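Local coordinates for CARDB domain-containing protein (Pyrococcus furiosus, PDB 3IDU), which is of unknown function but binds two manganese ions through its CARDB domain, an all-beta module of a longer archaeal protein, at residues 3-6 with 7-10; 93-96 with 97-100; 102-105 with 106-109. One frame throughout, in Å; residues are numbered along the deposited sequence.

Interaction 1 (3-6 with 7-10); sequences DYDK and LSNL
The backbone of D5-S8 makes a type I beta turn, and D5 and S8 form a single antiparallel hydrogen-bonded pair with their CA atoms 4.9 Å apart. The turn lies in the N-terminal segment, ahead of strand 19-24. Two backbone bonds close it. D5 N donates to S8 O at 3.1 Å, and S8 N donates back to D5 O at 2.8 Å.

D5 also takes part through its side chain. CG sits between the backbone N and the carbonyl carbon (chi1 58°), which folds the carboxylate back over the turn. OD2 turns toward the backbone N of L7, a bond that remains doubtful because the place of that nitrogen is less sure. The same oxygen passes 3.1 Å from S8 CB. The Y4 side chain crosses that of L10 at a slant. The carbonyl oxygen of S8 lies at the edge of the Y4 ring, in its plane. Further out, the ring meets the side chain of L10, with CE1 3.9 Å from L10 CB. This is apolar contact at the surface.

L7 joins the turn to the body of the domain. Its side chain rests on T20 and E22 of strand 19-24, and it comes within about 5 Å of the side chain of N109, a manganese ligand. At the open end of the turn, Y4 OH lies 3.8 Å from L10 CD1.

Interaction 2 (93-96 with 97-100); sequences NATV and DEEN. With MN (manganese (II) ion), chain D.
The side chain of E98 reaches across to T95, bringing the loop after strand 88-96 against the end of that strand. E98 CB starts 3.7 Å from T95 OG1. CG leads away from the backbone N (chi1 -155°) and passes the same hydroxyl at 3.9 Å. The chain stays extended to CD, which faces both OG1 and the CG2 methyl of T95. At the tip, OE1 accepts the proton of T95 OG1 at 2.7 Å, on the anti side of the carboxylate and a little out of its plane. Y57 OH on strand 49-58 is a second partner of OE1.

The T95 hydroxyl is held twice. It also accepts from a water that in turn takes the proton of E98 N, so side chain and backbone of E98 are both tied to T95. A valine here would probably leave E98 OE1 without the T95 hydroxyl as a partner and take from this water the hydroxyl it donates to.

E98 belongs to the type I turn D97-N100, which forms part of a manganese site. D97 OD2 binds the ion at 2.3 Å and N100 OD1 at 2.5 Å, while D97 OD1 accepts from T101 N. V102, E104 and E107 supply three more ligands. The sixth is a water that donates to D97 O, so the D97 backbone helps to orient a metal ligand and the turn is coupled to the ion.

Interaction 3 (102-105 with 106-109); sequences VVEL and NENN. With MN (manganese (II) ion), chain D; MN (manganese (II) ion), chain C.
The backbone N of E104 donates to E107 OE1 at 2.8 Å, in a nearly straight bond (166°) that meets the syn side of the carboxylate, tilted out of its plane. It closes a short metal-binding loop between strands 88-96 and 111-118 of the CARDB domain. E107 bends at chi2 (-67°), which turns its carboxylate back toward E104. One oxygen takes the backbone proton. The other, OE2, binds a manganese ion at 2.3 Å. The ion and the E104 amide thus hold both ends of this carboxylate and fix its rotation.

E104 is a bridging ligand. Its OE2 binds the same ion as E107 at 2.2 Å, and its OE1 binds the second manganese, also at 2.2 Å. The carboxylate planes of E104 and E107 stand 79° apart. Their OE2 atoms are close neighbours, as expected of two ligands on one ion, whose positive charge probably offsets their repulsion.

Around the first ion the backbone carbonyl V102 O adds a bond of 2.4 Å, and D97, N100 and a water fill the remaining places. The second ion takes N106 O at 2.2 Å and N109 OD1 at 2.2 Å. D18, L19 and N110 complete its six ligands. This second site therefore joins the loop to the start of strand 19-24. L105 also makes a backbone hydrogen bond with P17, and its side chain packs on T13, F16 and D18.

N106 binds metal through its backbone and uses its side chain to shape the chain. It makes an Asx turn, in which N106 OD1 accepts from N108 N at 2.6 Å.

Overall arrangement
The three interactions follow one another along the chain. Interaction 1 belongs to the N-terminal segment before strand 19-24. Interaction 2 runs from the end of strand 88-96 into the connection to strand 111-118, its neighbour in the mixed sheet, and interaction 3 lies wholly within that connection. The centres of interactions 2 and 3 are 10 Å apart, and they share one manganese ion and one of its water ligands. That ion braces the connection within itself. The other probably helps to hold it to strand 19-24, in the other sheet. Interaction 1 stands apart from both, its centre about 15 Å from that of interaction 3 and their nearest atoms about 5 Å apart. It contributes no metal ligand.

Interaction 1 (3-6 with 7-10)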
# COMPACT_ATOMS: atom_id res chain seq x y z
N ASP A 3 -8.31 15.85 -2.15
CA ASP A 3 -7.66 14.91 -3.05
C ASP A 3 -8.64 13.93 -3.68
O ASP A 3 -9.42 13.27 -2.99
CB ASP A 3 -6.57 14.12 -2.30
CG ASP A 3 -5.17 14.49 -2.74
OD1 ASP A 3 -4.87 14.35 -3.94
OD2 ASP A 3 -4.36 14.92 -1.88
N TYR A 4 -8.61 13.85 -5.01
CA TYR A 4 -9.47 12.94 -5.76
C TYR A 4 -8.70 12.41 -6.96
O TYR A 4 -8.10 13.18 -7.70
CB TYR A 4 -10.74 13.63 -6.23
CG TYR A 4 -11.70 14.00 -5.12
CD1 TYR A 4 -12.26 13.01 -4.31
CD2 TYR A 4 -12.02 15.32 -4.87
CE1 TYR A 4 -13.12 13.35 -3.27
CE2 TYR A 4 -12.88 15.67 -3.83
CZ TYR A 4 -13.42 14.68 -3.03
OH TYR A 4 -14.27 15.02 -2.00
N ASP A 5 -8.71 11.09 -7.12
CA ASP A 5 -8.03 10.42 -8.23
C ASP A 5 -8.76 9.12 -8.54
O ASP A 5 -9.80 8.83 -7.93
CB ASP A 5 -6.56 10.17 -7.90
CG ASP A 5 -6.36 9.33 -6.65
OD1 ASP A 5 -5.20 9.24 -6.18
OD2 ASP A 5 -7.33 8.75 -6.14
N LYS A 6 -8.25 8.33 -9.48
CA LYS A 6 -8.93 7.08 -9.84
C LYS A 6 -9.00 6.07 -8.70
O LYS A 6 -9.60 5.00 -8.84
CB LYS A 6 -8.27 6.43 -11.07
CG LYS A 6 -7.03 5.59 -10.80
CD LYS A 6 -5.79 6.43 -10.59
CE LYS A 6 -4.54 5.54 -10.61
NZ LYS A 6 -3.29 6.32 -10.38
N LEU A 7 -8.39 6.41 -7.57
CA LEU A 7 -8.40 5.53 -6.41
C LEU A 7 -9.14 6.21 -5.26
O LEU A 7 -9.31 5.64 -4.18
CB LEU A 7 -6.96 5.21 -5.98
CG LEU A 7 -6.79 4.16 -4.89
CD1 LEU A 7 -7.24 2.80 -5.41
CD2 LEU A 7 -5.33 4.10 -4.47
N SER A 8 -9.60 7.43 -5.51
CA SER A 8 -10.32 8.21 -4.50
C SER A 8 -11.49 8.99 -5.07
O SER A 8 -11.31 9.95 -5.83
CB SER A 8 -9.36 9.18 -3.81
OG SER A 8 -10.06 10.03 -2.93
N ASN A 9 -12.70 8.59 -4.69
CA ASN A 9 -13.91 9.27 -5.14
C ASN A 9 -14.68 9.81 -3.94
O ASN A 9 -14.54 9.31 -2.83
CB ASN A 9 -14.79 8.31 -5.93
CG ASN A 9 -14.17 7.91 -7.25
OD1 ASN A 9 -13.23 7.10 -7.29
ND2 ASN A 9 -14.66 8.48 -8.33
N LEU A 10 -15.49 10.84 -4.18
CA LEU A 10 -16.27 11.45 -3.11
C LEU A 10 -17.33 10.50 -2.57
O LEU A 10 -17.72 9.53 -3.22
CB LEU A 10 -16.92 12.74 -3.62
CG LEU A 10 -17.86 13.49 -2.67
CD1 LEU A 10 -17.90 14.95 -3.05
CD2 LEU A 10 -19.25 12.87 -2.71

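Interaction 2 (93-96 with 97-100)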
# COMPACT_ATOMS: atom_id res chain seq x y z
N ASN A 93 3.09 -6.46 -4.09
CA ASN A 93 1.72 -6.31 -3.63
C ASN A 93 1.76 -5.60 -2.29
O ASN A 93 2.67 -5.80 -1.50
CB ASN A 93 1.02 -7.66 -3.45
CG ASN A 93 0.53 -8.26 -4.76
OD1 ASN A 93 0.97 -9.33 -5.17
ND2 ASN A 93 -0.40 -7.57 -5.41
N ALA A 94 0.77 -4.76 -2.06
CA ALA A 94 0.66 -4.05 -0.79
C ALA A 94 -0.78 -4.25 -0.35
O ALA A 94 -1.70 -4.15 -1.16
CB ALA A 94 0.97 -2.57 -0.98
N THR A 95 -0.97 -4.55 0.93
CA THR A 95 -2.32 -4.75 1.44
C THR A 95 -2.53 -4.01 2.75
O THR A 95 -1.58 -3.79 3.51
CB THR A 95 -2.61 -6.24 1.72
OG1 THR A 95 -1.85 -6.68 2.86
CG2 THR A 95 -2.22 -7.09 0.51
N VAL A 96 -3.77 -3.62 3.01
CA VAL A 96 -4.10 -2.96 4.25
C VAL A 96 -5.35 -3.66 4.79
O VAL A 96 -6.27 -3.98 4.04
CB VAL A 96 -4.31 -1.43 4.05
CG1 VAL A 96 -5.44 -1.18 3.07
CG2 VAL A 96 -4.60 -0.78 5.39
N ASP A 97 -5.34 -3.92 6.09
CA ASP A 97 -6.42 -4.64 6.76
C ASP A 97 -6.73 -5.93 6.02
O ASP A 97 -7.89 -6.25 5.75
CB ASP A 97 -7.70 -3.82 6.89
CG ASP A 97 -8.74 -4.53 7.75
OD1 ASP A 97 -8.31 -5.24 8.69
OD2 ASP A 97 -9.95 -4.37 7.52
N GLU A 98 -5.69 -6.69 5.70
CA GLU A 98 -5.87 -7.94 4.99
C GLU A 98 -6.72 -8.92 5.78
O GLU A 98 -7.43 -9.74 5.20
CB GLU A 98 -4.51 -8.56 4.67
CG GLU A 98 -4.53 -9.48 3.48
CD GLU A 98 -3.17 -10.09 3.21
OE1 GLU A 98 -2.16 -9.35 3.28
OE2 GLU A 98 -3.12 -11.30 2.92
N GLU A 99 -6.65 -8.84 7.11
CA GLU A 99 -7.43 -9.73 7.99
C GLU A 99 -8.86 -9.24 8.13
O GLU A 99 -9.68 -9.84 8.83
CB GLU A 99 -6.79 -9.82 9.37
CG GLU A 99 -6.49 -8.47 9.99
CD GLU A 99 -5.08 -7.99 9.69
OE1 GLU A 99 -4.12 -8.58 10.24
OE2 GLU A 99 -4.92 -7.03 8.90
N ASN A 100 -9.15 -8.14 7.45
CA ASN A 100 -10.45 -7.49 7.46
C ASN A 100 -11.09 -7.41 8.84
O ASN A 100 -12.13 -8.03 9.11
CB ASN A 100 -11.40 -8.17 6.47
CG ASN A 100 -12.70 -7.41 6.31
OD1 ASN A 100 -12.73 -6.16 6.40
ND2 ASN A 100 -13.79 -8.14 6.08
MN MN D . -11.61 -3.92 6.05
O HOH W 1 -2.71 -6.09 5.54
O HOH W 2 -10.21 -5.32 4.82

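Interaction 3 (102-105 with 106-109)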
# COMPACT_ATOMS: atom_id res chain seq x y z
N VAL A 102 -11.57 -4.31 10.04
CA VAL A 102 -12.14 -2.97 9.98
C VAL A 102 -13.25 -2.89 8.94
O VAL A 102 -13.01 -3.15 7.77
CB VAL A 102 -11.06 -1.92 9.61
CG1 VAL A 102 -11.66 -0.52 9.63
CG2 VAL A 102 -9.88 -2.01 10.57
N VAL A 103 -14.47 -2.56 9.37
CA VAL A 103 -15.59 -2.44 8.44
C VAL A 103 -15.42 -1.13 7.69
O VAL A 103 -15.39 -0.07 8.31
CB VAL A 103 -16.95 -2.45 9.18
CG1 VAL A 103 -18.09 -2.17 8.19
CG2 VAL A 103 -17.16 -3.81 9.83
N GLU A 104 -15.32 -1.20 6.37
CA GLU A 104 -15.12 -0.01 5.55
C GLU A 104 -16.17 0.15 4.47
O GLU A 104 -17.00 -0.73 4.23
CB GLU A 104 -13.77 -0.06 4.83
CG GLU A 104 -12.57 -0.40 5.68
CD GLU A 104 -11.44 -0.98 4.84
OE1 GLU A 104 -11.12 -0.38 3.79
OE2 GLU A 104 -10.89 -2.03 5.21
N LEU A 105 -16.10 1.29 3.80
CA LEU A 105 -17.00 1.60 2.70
C LEU A 105 -16.69 0.68 1.52
O LEU A 105 -17.55 0.42 0.68
CB LEU A 105 -16.80 3.05 2.25
CG LEU A 105 -16.99 4.15 3.29
CD1 LEU A 105 -16.49 5.47 2.73
CD2 LEU A 105 -18.46 4.25 3.67
N ASN A 106 -15.46 0.19 1.46
CA ASN A 106 -15.04 -0.68 0.37
C ASN A 106 -13.91 -1.59 0.86
O ASN A 106 -12.92 -1.11 1.41
CB ASN A 106 -14.57 0.18 -0.81
CG ASN A 106 -14.26 -0.64 -2.06
OD1 ASN A 106 -14.28 -1.87 -2.04
ND2 ASN A 106 -13.96 0.06 -3.15
N GLU A 107 -14.07 -2.90 0.67
CA GLU A 107 -13.04 -3.85 1.09
C GLU A 107 -12.27 -4.33 -0.14
O GLU A 107 -11.32 -5.11 -0.03
CB GLU A 107 -13.67 -5.06 1.80
CG GLU A 107 -14.77 -4.74 2.82
CD GLU A 107 -14.27 -4.01 4.06
OE1 GLU A 107 -15.12 -3.58 4.88
OE2 GLU A 107 -13.04 -3.87 4.22
N ASN A 108 -12.68 -3.85 -1.31
CA ASN A 108 -12.05 -4.26 -2.55
C ASN A 108 -11.01 -3.30 -3.12
O ASN A 108 -10.52 -3.49 -4.23
CB ASN A 108 -13.14 -4.55 -3.60
CG ASN A 108 -14.18 -5.55 -3.09
OD1 ASN A 108 -15.32 -5.18 -2.79
ND2 ASN A 108 -13.78 -6.81 -2.98
N ASN A 109 -10.65 -2.28 -2.35
CA ASN A 109 -9.63 -1.32 -2.78
C ASN A 109 -8.50 -1.34 -1.75
O ASN A 109 -7.76 -0.36 -1.58
CB ASN A 109 -10.22 0.09 -2.90
CG ASN A 109 -10.79 0.62 -1.59
OD1 ASN A 109 -10.90 -0.12 -0.62
ND2 ASN A 109 -11.17 1.90 -1.58
MN MN D . -11.61 -3.92 6.05
MN MN C . -10.93 -0.09 1.57
O HOH W 2 -10.21 -5.32 4.82